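Local coordinates for 3'-5'-exonuclease (Saccharomyces cerevisiae, PDB 3E2V), which probably cuts double-stranded DNA without obvious sequence preference and trims it from the 3' end, as a TatD-type metal-dependent nuclease, at residues A[261-264]-A[265-268]. Residues are numbered along the deposited sequence; the frame is centred on the assembly and turned at random.
Sequences DLQK and LLNL
Leu262 and Leu266 meet one turn apart along helix 259-268, their branches crossing at a slant. The CG of Leu262 lies 3.7 Å from CD1 of Leu266, and CD1 of Leu262 packs against the branch point of Leu266, 3.8 Å from its CG. Different first torsions bring them together: Leu262 has CG anti to its own nitrogen (chi1 174°), whereas Leu266 sets CG anti to its carbonyl carbon (chi1 -65°) and so leans back along the helix toward the earlier turn. Gln263 bends at chi2, which brings its amide NE2 to 3.9 Å from CD1 of Leu266, a contact of van der Waals kind. Cut back to an alanine, Leu262 would probably leave CD1 of Leu266 without its main apolar neighbour on this turn and open a gap facing Phe255 and Ile293.

Leu265 points elsewhere, packing on Phe210 and Val211 of helix 207-219, while its CG rests 3.4 Å from the carbonyl O of Asp261. Asn267 folds its amide over the carbonyl O of Gln263, with ND2 3.0 Å away but poorly angled for a hydrogen bond; that oxygen is bonded instead by the backbone N of Asn267.

The backbone bond from Leu266 N to Leu262 O is 2.9 Å long, but the one from Leu268 N to Lys264 O is weak. This helix links strands 250-252 and 272-276 in a beta-alpha-beta unit of the TIM-barrel-like fold. The chemistry is divided: the leucines pack on each other and on neighbouring elements, while the charged side chains find their partners beyond this turn, Lys264 running out extended to a salt bridge with Asp208 at helix 207-219 and Asp261 turning its carboxylate back to the backbone N of Ser258.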
loop_
_atom_site.group_PDB
_atom_site.type_symbol
_atom_site.label_atom_id
_atom_site.label_comp_id
_atom_site.label_asym_id
_atom_site.label_seq_id
_atom_site.Cartn_x
_atom_site.Cartn_y
_atom_site.Cartn_z
ATOM N N ASP A 261 -12.110 15.615 -1.729
ATOM C CA ASP A 261 -11.755 14.408 -0.974
ATOM C C ASP A 261 -10.455 14.616 -0.215
ATOM O O ASP A 261 -10.344 14.224 0.961
ATOM C CB ASP A 261 -11.518 13.211 -1.900
ATOM C CG ASP A 261 -12.747 12.758 -2.630
ATOM O OD1 ASP A 261 -13.878 12.993 -2.138
ATOM O OD2 ASP A 261 -12.550 12.134 -3.709
ATOM N N LEU A 262 -9.466 15.215 -0.880
ATOM C CA LEU A 262 -8.176 15.457 -0.230
ATOM C C LEU A 262 -8.344 16.292 1.036
ATOM O O LEU A 262 -7.763 15.984 2.064
ATOM C CB LEU A 262 -7.178 16.131 -1.174
ATOM C CG LEU A 262 -5.861 16.544 -0.512
ATOM C CD1 LEU A 262 -5.078 15.311 -0.014
ATOM C CD2 LEU A 262 -5.001 17.401 -1.453
ATOM N N GLN A 263 -9.121 17.374 0.955
ATOM C CA GLN A 263 -9.316 18.223 2.116
ATOM C C GLN A 263 -10.025 17.458 3.253
ATOM O O GLN A 263 -9.674 17.624 4.422
ATOM C CB GLN A 263 -10.048 19.503 1.723
ATOM C CG GLN A 263 -9.220 20.405 0.803
ATOM C CD GLN A 263 -7.859 20.755 1.403
ATOM O OE1 GLN A 263 -7.766 21.158 2.565
ATOM N NE2 GLN A 263 -6.802 20.600 0.614
ATOM N N LYS A 264 -10.984 16.604 2.916
ATOM C CA LYS A 264 -11.626 15.790 3.948
ATOM C C LYS A 264 -10.602 14.893 4.646
ATOM O O LYS A 264 -10.644 14.734 5.876
ATOM C CB LYS A 264 -12.752 14.940 3.354
ATOM C CG LYS A 264 -13.986 15.759 2.914
ATOM C CD LYS A 264 -14.950 14.916 2.099
ATOM C CE LYS A 264 -16.194 15.728 1.772
ATOM N NZ LYS A 264 -17.136 15.010 0.869
ATOM N N LEU A 265 -9.688 14.304 3.873
ATOM C CA LEU A 265 -8.684 13.427 4.465
ATOM C C LEU A 265 -7.695 14.213 5.328
ATOM O O LEU A 265 -7.382 13.805 6.454
ATOM C CB LEU A 265 -7.950 12.638 3.371
ATOM C CG LEU A 265 -8.807 11.631 2.580
ATOM C CD1 LEU A 265 -7.981 11.081 1.439
ATOM C CD2 LEU A 265 -9.272 10.497 3.473
ATOM N N LEU A 266 -7.210 15.347 4.822
ATOM C CA LEU A 266 -6.219 16.133 5.566
ATOM C C LEU A 266 -6.776 16.668 6.868
ATOM O O LEU A 266 -6.042 16.779 7.857
ATOM C CB LEU A 266 -5.654 17.282 4.720
ATOM C CG LEU A 266 -4.851 16.864 3.489
ATOM C CD1 LEU A 266 -4.552 18.088 2.626
ATOM C CD2 LEU A 266 -3.544 16.149 3.851
ATOM N N ASN A 267 -8.068 16.979 6.869
ATOM C CA ASN A 267 -8.729 17.552 8.039
ATOM C C ASN A 267 -9.135 16.498 9.069
ATOM O O ASN A 267 -9.405 16.826 10.230
ATOM C CB ASN A 267 -9.917 18.413 7.589
ATOM C CG ASN A 267 -9.476 19.726 6.951
ATOM O OD1 ASN A 267 -8.487 20.337 7.365
ATOM N ND2 ASN A 267 -10.202 20.157 5.929
ATOM N N LEU A 268 -9.182 15.237 8.651
ATOM C CA LEU A 268 -9.519 14.143 9.558
ATOM C C LEU A 268 -8.530 14.064 10.734
ATOM O O LEU A 268 -8.945 13.867 11.881
ATOM C CB LEU A 268 -9.570 12.820 8.773
ATOM C CG LEU A 268 -9.678 11.483 9.503
ATOM C CD1 LEU A 268 -11.021 11.386 10.235
ATOM C CD2 LEU A 268 -9.561 10.368 8.484
#